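Local coordinates for protein putative enoyl-CoA hydratase (Streptomyces avermitilis, PDB 3GKB) that is probably an enoyl-CoA hydratase or a related crotonase-fold enzyme acting on acyl-CoA thioesters, its exact substrate and reaction being unknown, at residues B[27-32]-B[262-267]; B[111-116]-B[131-136]; B[140-145]-B[186-191]. All blocks are in the same frame, centred on the assembly; numbering follows the deposited sequence.

Interaction 1 of 3, residues B[27-32]-B[262-267]; sequences PPVNVI and QTPAGE
V29 and P264 bring the two backbones to their closest, 6.1 Å between their CA atoms, where the loop 27-32 lies beside the start of the short helix 264-268. P28, which follows a cis peptide bond, and V29 face the turn Q262-T263 and the first helical residue, P264, and no hydrogen bond joins the segments. V29 carries the contact. Its CG1, anti to the carbonyl carbon (chi1 -62°), reaches to the T263-P264 peptide and rests 3.5 Å from P264 N, with P264 CD also near and E267 CG 4.0 Å from the same CG1. The second branch, CG2, goes to the carbonyl of Q262. P28 adds its ring: CG lies 3.7 Å from Q262 O, and CB meets P264 CD at 4.2 Å. Farther along the loop, V31 CG1 touches the amide carbon Q262 CD at 3.9 Å, the two side chains crossing at about a right angle. T263 is the N-cap of the helix, its OG1 accepting from G266 N at 3.2 Å and also bonded to G260. Q262 N donates to E267 OE2 (2.9 Å, 139° at the hydrogen), met on the anti lone pair. The Q262 amide is turned to the 68-72 loop, with OE1 bonded to M72 and NE2 to D71. Between the segments the contact is apolar, proline and valine carbons of the 27-32 loop packed against the N-terminal end of helix 264-268; the buried E267 carboxylate, met by Q262 N and H69, ties that helix start to the loop that probably corresponds to the oxyanion-hole loop of crotonases.

Interaction 2 of 3, residues B[111-116]-B[131-136]; sequences VKLAGK and AFAAAE
V111 to L113 and A131 to A134 run as parallel neighbours in the larger sheet, their axes 14° apart in direction and 4.8 Å apart at closest approach. Three backbone bonds zip them together: F132 N to V111 O at 3.0 Å, L113 N to F132 O at 2.9 Å and almost straight (178°), and A134 N to L113 O at 2.9 Å. A133 CA also approaches L113 O at 3.1 Å, a CA-H...O contact. On one face V111 CB sits 4.2 Å from A131 CB, and L113 CB 4.0 Å from A133 CB. With CG anti to the backbone N (chi1 -180°), the L113 chain swings so that CD2 also reaches A133 CB; the small methyls of A131 and A133 lie alongside bulkier partners. The other face carries K112 and F132, K112 reaching out to a salt bridge with D199. Just past the end of strand 108-113, A114 O is met by A134 CB. The two strands are joined through the short strand 116-118 of the other sheet and then helix 120-127, a crossover in the beta-beta-alpha manner of the crotonase fold, and V125 of that helix packs on both V111 and A131. Helix 195-210 covers the K112 and F132 face, where Y201 meets the F132 ring at a steep angle. Strand 55-60 flanks 108-113, strand 191-193 flanks 130-134, and E170 of the second subunit packs on F132.

Interaction 3 of 3, residues B[140-145]-B[186-191]; sequences LGQIEA and YGWINR
W188 and L140 meet in the buried core of the crotonase fold, where strand 139-141 runs into the G-Q-I-E sequence; hydratases of this family carry an active-site glutamate at the place corresponding to E144, so the contact probably backs the wall of the acyl-CoA pocket. The indole arrives just after helix 180-186, which a Schellman motif ends with G187 as its C-prime residue. W188 CG is anti to the backbone N (chi1 -161°), a torsion that turns one ring face to L140. A CH-pi contact follows: L140 CB stands 3.9 Å from the centroid of the six-membered ring, 18° off its normal. L140 CD1 lies over the middle of the indole on the same face and continues to I189, its CD1 being 3.5 Å from I189 CG2, a close apolar touch. The backbone oxygen of the leucine also comes near, L140 O to W188 CZ3 at 3.7 Å. V171, L159, V163 and A126, from three surrounding helices, pack on the indole as well. At the ring edge Q142 OE1 approaches W188 CZ2 to 3.7 Å, the amide and ring planes 29° apart. A water lies in the indole plane, accepting from W188 NE1 at 3.0 Å and donating to Q142 OE1 at 2.7 Å. With an alanine here in place of W188, the face that L140 CB and CD1 pack on is likely to be lost, and the water would lose its N-H donor. The other end of the Q142 amide has a weak bond to G119 and a firmer one to the glutamate, which together with the water would restrict the flip of the amide: Q142 NE2 donates to E144 OE1 at 2.9 Å, on the syn side of the carboxylate.

Interactions 2 and 3 are direct neighbours, centres 11 Å apart. The turn after helix 180-186 runs onto strand 130-134: N190 N probably bonds to A131 O at 2.9 Å, A133 N to R191 O at 3.0 Å, and I189 CD1 packs 3.4 Å from A133 CB. That edge also faces the second subunit, where R191 forms a salt bridge with E170 of that chain. Interaction 1 stands apart, about 17 Å from interaction 2 and 19 Å from interaction 3 between centres, touching neither. It borders the 65-72 loop, counterpart of the loop that supplies one oxyanion-hole N-H in crotonases, as it may here, whereas interaction 3 leads to E144, at the place of a family active-site glutamate.

Interaction 1 of 3, residues B[27-32]-B[262-267]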
loop_
_atom_site.group_PDB
_atom_site.type_symbol
_atom_site.label_atom_id
_atom_site.label_comp_id
_atom_site.label_asym_id
_atom_site.label_seq_id
_atom_site.Cartn_x
_atom_site.Cartn_y
_atom_site.Cartn_z
ATOM N N PRO B 27 30.234 -15.642 10.726
ATOM C CA PRO B 27 30.825 -16.226 9.524
ATOM C C PRO B 27 30.388 -17.664 9.247
ATOM O O PRO B 27 30.088 -18.410 10.174
ATOM C CB PRO B 27 32.322 -16.183 9.819
ATOM C CG PRO B 27 32.498 -15.130 10.779
ATOM C CD PRO B 27 31.265 -15.097 11.624
ATOM N N PRO B 28 30.387 -18.076 7.968
ATOM C CA PRO B 28 30.809 -17.324 6.777
ATOM C C PRO B 28 29.743 -16.491 6.045
ATOM O O PRO B 28 30.102 -15.690 5.189
ATOM C CB PRO B 28 31.333 -18.429 5.854
ATOM C CG PRO B 28 30.511 -19.629 6.224
ATOM C CD PRO B 28 30.136 -19.494 7.667
ATOM N N VAL B 29 28.460 -16.673 6.330
ATOM C CA VAL B 29 27.417 -15.974 5.557
ATOM C C VAL B 29 26.300 -15.375 6.409
ATOM O O VAL B 29 25.254 -15.033 5.887
ATOM C CB VAL B 29 26.760 -16.879 4.467
ATOM C CG1 VAL B 29 27.789 -17.327 3.440
ATOM C CG2 VAL B 29 26.106 -18.085 5.113
ATOM N N ASN B 30 26.537 -15.221 7.710
ATOM C CA ASN B 30 25.530 -14.676 8.625
ATOM C C ASN B 30 24.233 -15.488 8.628
ATOM O O ASN B 30 23.117 -14.936 8.594
ATOM C CB ASN B 30 25.256 -13.192 8.349
ATOM C CG ASN B 30 26.211 -12.266 9.094
ATOM O OD1 ASN B 30 27.322 -12.667 9.517
ATOM N ND2 ASN B 30 25.795 -11.005 9.251
ATOM N N VAL B 31 24.370 -16.809 8.726
ATOM C CA VAL B 31 23.162 -17.610 8.948
ATOM C C VAL B 31 22.630 -17.293 10.336
ATOM O O VAL B 31 23.372 -16.900 11.226
ATOM C CB VAL B 31 23.343 -19.150 8.780
ATOM C CG1 VAL B 31 23.897 -19.507 7.423
ATOM C CG2 VAL B 31 24.146 -19.734 9.886
ATOM N N ILE B 32 21.325 -17.407 10.477
ATOM C CA ILE B 32 20.624 -17.315 11.758
ATOM C C ILE B 32 20.501 -18.714 12.323
ATOM O O ILE B 32 19.640 -19.518 11.898
ATOM C CB ILE B 32 19.207 -16.768 11.589
ATOM C CG1 ILE B 32 19.217 -15.431 10.853
ATOM C CG2 ILE B 32 18.529 -16.636 12.962
ATOM C CD1 ILE B 32 17.831 -15.070 10.310
ATOM N N GLN B 262 25.060 -22.169 2.312
ATOM C CA GLN B 262 25.696 -21.742 3.546
ATOM C C GLN B 262 27.205 -21.572 3.373
ATOM O O GLN B 262 27.950 -21.510 4.343
ATOM C CB GLN B 262 25.297 -22.638 4.737
ATOM C CG GLN B 262 23.770 -22.691 4.869
ATOM C CD GLN B 262 23.194 -23.163 6.210
ATOM O OE1 GLN B 262 22.002 -22.982 6.430
ATOM N NE2 GLN B 262 24.005 -23.775 7.082
ATOM N N THR B 263 27.621 -21.480 2.113
ATOM C CA THR B 263 28.927 -20.988 1.725
ATOM C C THR B 263 28.704 -19.741 0.891
ATOM O O THR B 263 27.679 -19.610 0.236
ATOM C CB THR B 263 29.695 -22.017 0.876
ATOM O OG1 THR B 263 29.129 -22.098 -0.440
ATOM C CG2 THR B 263 29.651 -23.376 1.531
ATOM N N PRO B 264 29.678 -18.825 0.875
ATOM C CA PRO B 264 29.500 -17.583 0.103
ATOM C C PRO B 264 29.165 -17.804 -1.359
ATOM O O PRO B 264 28.234 -17.160 -1.899
ATOM C CB PRO B 264 30.845 -16.889 0.267
ATOM C CG PRO B 264 31.295 -17.359 1.614
ATOM C CD PRO B 264 30.928 -18.806 1.656
ATOM N N ALA B 265 29.857 -18.728 -2.007
ATOM C CA ALA B 265 29.517 -18.982 -3.475
ATOM C C ALA B 265 28.100 -19.541 -3.682
ATOM O O ALA B 265 27.402 -19.167 -4.640
ATOM C CB ALA B 265 30.557 -19.880 -4.119
ATOM N N GLY B 266 27.691 -20.437 -2.791
ATOM C CA GLY B 266 26.380 -21.068 -2.842
ATOM C C GLY B 266 25.269 -20.092 -2.528
ATOM O O GLY B 266 24.205 -20.116 -3.148
ATOM N N GLU B 267 25.505 -19.202 -1.572
ATOM C CA GLU B 267 24.478 -18.222 -1.200
ATOM C C GLU B 267 24.328 -17.065 -2.181
ATOM O O GLU B 267 23.283 -16.424 -2.228
ATOM C CB GLU B 267 24.765 -17.655 0.184
ATOM C CG GLU B 267 24.675 -18.672 1.310
ATOM C CD GLU B 267 23.239 -19.034 1.693
ATOM O OE1 GLU B 267 22.340 -18.171 1.628
ATOM O OE2 GLU B 267 23.011 -20.185 2.077
#

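Interaction 2 of 3, residues B[111-116]-B[131-136]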
loop_
_atom_site.group_PDB
_atom_site.type_symbol
_atom_site.label_atom_id
_atom_site.label_comp_id
_atom_site.label_asym_id
_atom_site.label_seq_id
_atom_site.Cartn_x
_atom_site.Cartn_y
_atom_site.Cartn_z
ATOM N N VAL B 111 16.746 -0.933 10.463
ATOM C CA VAL B 111 17.664 -1.868 9.772
ATOM C C VAL B 111 18.378 -1.114 8.653
ATOM O O VAL B 111 17.746 -0.396 7.869
ATOM C CB VAL B 111 16.920 -3.098 9.178
ATOM C CG1 VAL B 111 17.817 -3.863 8.165
ATOM C CG2 VAL B 111 16.414 -4.056 10.311
ATOM N N LYS B 112 19.696 -1.242 8.629
ATOM C CA LYS B 112 20.535 -0.770 7.537
ATOM C C LYS B 112 20.946 -1.975 6.688
ATOM O O LYS B 112 21.801 -2.778 7.122
ATOM C CB LYS B 112 21.775 -0.083 8.087
ATOM C CG LYS B 112 22.723 0.391 7.001
ATOM C CD LYS B 112 23.806 1.314 7.566
ATOM C CE LYS B 112 24.797 0.579 8.417
ATOM N NZ LYS B 112 25.950 1.451 8.855
ATOM N N LEU B 113 20.363 -2.080 5.497
ATOM C CA LEU B 113 20.527 -3.239 4.623
ATOM C C LEU B 113 21.408 -2.891 3.432
ATOM O O LEU B 113 20.979 -2.200 2.506
ATOM C CB LEU B 113 19.161 -3.749 4.138
ATOM C CG LEU B 113 19.197 -4.979 3.208
ATOM C CD1 LEU B 113 19.712 -6.211 4.008
ATOM C CD2 LEU B 113 17.856 -5.266 2.571
ATOM N N ALA B 114 22.623 -3.429 3.448
ATOM C CA ALA B 114 23.569 -3.211 2.374
ATOM C C ALA B 114 23.681 -4.411 1.451
ATOM O O ALA B 114 23.894 -4.219 0.246
ATOM C CB ALA B 114 24.944 -2.819 2.932
ATOM N N GLY B 115 23.464 -5.613 1.970
ATOM C CA GLY B 115 23.622 -6.832 1.208
ATOM C C GLY B 115 22.339 -7.651 1.114
ATOM O O GLY B 115 21.222 -7.098 1.110
ATOM N N LYS B 116 22.518 -8.965 1.017
ATOM C CA LYS B 116 21.414 -9.891 0.814
ATOM C C LYS B 116 20.852 -10.439 2.124
ATOM O O LYS B 116 21.606 -10.845 3.029
ATOM C CB LYS B 116 21.844 -11.066 -0.076
ATOM C CG LYS B 116 22.209 -10.669 -1.491
ATOM C CD LYS B 116 23.047 -11.746 -2.130
ATOM C CE LYS B 116 23.345 -11.481 -3.593
ATOM N NZ LYS B 116 24.184 -10.279 -3.756
ATOM N N ALA B 131 13.364 0.285 7.597
ATOM C CA ALA B 131 14.462 -0.370 6.911
ATOM C C ALA B 131 14.870 0.503 5.711
ATOM O O ALA B 131 14.018 0.917 4.902
ATOM C CB ALA B 131 14.058 -1.730 6.414
ATOM N N PHE B 132 16.168 0.742 5.617
ATOM C CA PHE B 132 16.785 1.543 4.549
ATOM C C PHE B 132 17.822 0.643 3.878
ATOM O O PHE B 132 18.654 0.028 4.577
ATOM C CB PHE B 132 17.457 2.800 5.138
ATOM C CG PHE B 132 16.488 3.702 5.868
ATOM C CD1 PHE B 132 15.557 4.438 5.148
ATOM C CD2 PHE B 132 16.432 3.750 7.264
ATOM C CE1 PHE B 132 14.623 5.265 5.810
ATOM C CE2 PHE B 132 15.512 4.579 7.920
ATOM C CZ PHE B 132 14.597 5.317 7.172
ATOM N N ALA B 133 17.798 0.587 2.542
ATOM C CA ALA B 133 18.631 -0.359 1.787
ATOM C C ALA B 133 19.468 0.308 0.689
ATOM O O ALA B 133 19.052 1.296 0.083
ATOM C CB ALA B 133 17.775 -1.486 1.164
ATOM N N ALA B 134 20.638 -0.264 0.439
ATOM C CA ALA B 134 21.554 0.209 -0.610
ATOM C C ALA B 134 21.005 -0.181 -2.013
ATOM O O ALA B 134 20.854 -1.379 -2.339
ATOM C CB ALA B 134 22.933 -0.417 -0.403
ATOM N N ALA B 135 20.760 0.832 -2.835
ATOM C CA ALA B 135 20.143 0.633 -4.156
ATOM C C ALA B 135 20.941 -0.352 -5.003
ATOM O O ALA B 135 20.368 -1.236 -5.655
ATOM C CB ALA B 135 19.982 2.001 -4.871
ATOM N N GLU B 136 22.259 -0.257 -4.951
ATOM C CA GLU B 136 23.129 -1.026 -5.855
ATOM C C GLU B 136 23.386 -2.451 -5.433
ATOM O O GLU B 136 23.667 -3.288 -6.278
ATOM C CB GLU B 136 24.510 -0.346 -6.003
ATOM C CG GLU B 136 24.491 1.014 -6.704
ATOM C CD GLU B 136 24.366 2.184 -5.733
ATOM O OE1 GLU B 136 23.755 2.004 -4.662
ATOM O OE2 GLU B 136 24.866 3.292 -6.045
#

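Interaction 3 of 3, residues B[140-145]-B[186-191]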
loop_
_atom_site.group_PDB
_atom_site.type_symbol
_atom_site.label_atom_id
_atom_site.label_comp_id
_atom_site.label_asym_id
_atom_site.label_seq_id
_atom_site.Cartn_x
_atom_site.Cartn_y
_atom_site.Cartn_z
ATOM N N LEU B 140 16.459 -8.685 -1.167
ATOM C CA LEU B 140 15.538 -9.326 -0.258
ATOM C C LEU B 140 14.795 -10.419 -0.985
ATOM O O LEU B 140 14.264 -10.185 -2.087
ATOM C CB LEU B 140 14.505 -8.331 0.255
ATOM C CG LEU B 140 14.913 -7.456 1.408
ATOM C CD1 LEU B 140 13.926 -6.312 1.524
ATOM C CD2 LEU B 140 14.971 -8.309 2.708
ATOM N N GLY B 141 14.776 -11.604 -0.401
ATOM C CA GLY B 141 14.024 -12.697 -0.990
ATOM C C GLY B 141 13.477 -13.661 0.037
ATOM O O GLY B 141 14.106 -13.912 1.079
ATOM N N GLN B 142 12.318 -14.237 -0.263
ATOM C CA GLN B 142 11.772 -15.310 0.580
ATOM C C GLN B 142 12.118 -16.621 -0.129
ATOM O O GLN B 142 11.438 -17.031 -1.048
ATOM C CB GLN B 142 10.259 -15.170 0.810
ATOM C CG GLN B 142 9.826 -13.902 1.589
ATOM C CD GLN B 142 10.304 -13.808 3.067
ATOM O OE1 GLN B 142 10.206 -12.721 3.668
ATOM N NE2 GLN B 142 10.804 -14.933 3.661
ATOM N N ILE B 143 13.208 -17.251 0.290
ATOM C CA ILE B 143 13.731 -18.449 -0.370
ATOM C C ILE B 143 12.946 -19.730 -0.056
ATOM O O ILE B 143 13.149 -20.767 -0.710
ATOM C CB ILE B 143 15.216 -18.643 0.040
ATOM C CG1 ILE B 143 15.947 -19.635 -0.874
ATOM C CG2 ILE B 143 15.316 -19.139 1.486
ATOM C CD1 ILE B 143 16.296 -19.098 -2.238
ATOM N N GLU B 144 12.084 -19.650 0.960
ATOM C CA GLU B 144 11.416 -20.804 1.546
ATOM C C GLU B 144 10.752 -21.743 0.548
ATOM O O GLU B 144 10.971 -22.958 0.616
ATOM C CB GLU B 144 10.406 -20.344 2.595
ATOM C CG GLU B 144 11.087 -19.821 3.878
ATOM C CD GLU B 144 11.290 -18.287 3.902
ATOM O OE1 GLU B 144 11.454 -17.661 2.835
ATOM O OE2 GLU B 144 11.314 -17.715 5.017
ATOM N N ALA B 145 9.973 -21.189 -0.380
ATOM C CA ALA B 145 9.252 -21.990 -1.362
ATOM C C ALA B 145 10.176 -22.925 -2.134
ATOM O O ALA B 145 9.784 -24.042 -2.479
ATOM C CB ALA B 145 8.428 -21.082 -2.337
ATOM N N TYR B 186 7.379 -1.530 -3.557
ATOM C CA TYR B 186 6.364 -2.430 -2.984
ATOM C C TYR B 186 5.984 -2.047 -1.544
ATOM O O TYR B 186 4.884 -2.339 -1.101
ATOM C CB TYR B 186 6.848 -3.886 -3.016
ATOM C CG TYR B 186 6.662 -4.630 -4.341
ATOM C CD1 TYR B 186 6.583 -3.962 -5.573
ATOM C CD2 TYR B 186 6.579 -6.005 -4.355
ATOM C CE1 TYR B 186 6.411 -4.661 -6.733
ATOM C CE2 TYR B 186 6.409 -6.702 -5.515
ATOM C CZ TYR B 186 6.320 -6.025 -6.712
ATOM O OH TYR B 186 6.120 -6.727 -7.885
ATOM N N GLY B 187 6.895 -1.414 -0.812
ATOM C CA GLY B 187 6.668 -1.037 0.559
ATOM C C GLY B 187 7.208 -2.061 1.552
ATOM O O GLY B 187 6.943 -1.942 2.748
ATOM N N TRP B 188 7.983 -3.032 1.055
ATOM C CA TRP B 188 8.633 -4.076 1.888
ATOM C C TRP B 188 9.687 -3.447 2.799
ATOM O O TRP B 188 9.881 -3.868 3.947
ATOM C CB TRP B 188 9.280 -5.105 0.976
ATOM C CG TRP B 188 9.615 -6.444 1.552
ATOM C CD1 TRP B 188 9.494 -6.859 2.854
ATOM C CD2 TRP B 188 10.155 -7.550 0.831
ATOM N NE1 TRP B 188 9.913 -8.167 2.970
ATOM C CE2 TRP B 188 10.303 -8.618 1.738
ATOM C CE3 TRP B 188 10.487 -7.758 -0.508
ATOM C CZ2 TRP B 188 10.783 -9.869 1.350
ATOM C CZ3 TRP B 188 10.976 -9.004 -0.889
ATOM C CH2 TRP B 188 11.133 -10.028 0.040
ATOM N N ILE B 189 10.346 -2.421 2.284
ATOM C CA ILE B 189 11.236 -1.579 3.085
ATOM C C ILE B 189 10.845 -0.120 2.908
ATOM O O ILE B 189 10.042 0.225 2.028
ATOM C CB ILE B 189 12.724 -1.755 2.685
ATOM C CG1 ILE B 189 12.940 -1.299 1.233
ATOM C CG2 ILE B 189 13.160 -3.181 2.904
ATOM C CD1 ILE B 189 14.389 -1.417 0.735
ATOM N N ASN B 190 11.432 0.771 3.702
ATOM C CA ASN B 190 11.024 2.167 3.668
ATOM C C ASN B 190 11.584 2.904 2.454
ATOM O O ASN B 190 10.860 3.664 1.787
ATOM C CB ASN B 190 11.445 2.915 4.943
ATOM C CG ASN B 190 10.695 2.443 6.166
ATOM O OD1 ASN B 190 10.745 1.267 6.522
ATOM N ND2 ASN B 190 9.996 3.369 6.830
ATOM N N ARG B 191 12.859 2.688 2.164
ATOM C CA ARG B 191 13.549 3.472 1.130
ATOM C C ARG B 191 14.785 2.771 0.635
ATOM O O ARG B 191 15.446 2.110 1.410
ATOM C CB ARG B 191 13.929 4.858 1.666
ATOM C CG ARG B 191 14.065 5.947 0.581
ATOM C CD ARG B 191 12.721 6.621 0.389
ATOM N NE ARG B 191 12.335 7.365 1.584
ATOM C CZ ARG B 191 12.785 8.560 1.937
ATOM N NH1 ARG B 191 13.628 9.253 1.159
ATOM N NH2 ARG B 191 12.364 9.088 3.073
HETATM O O HOH W 1 9.723 -10.411 4.983
#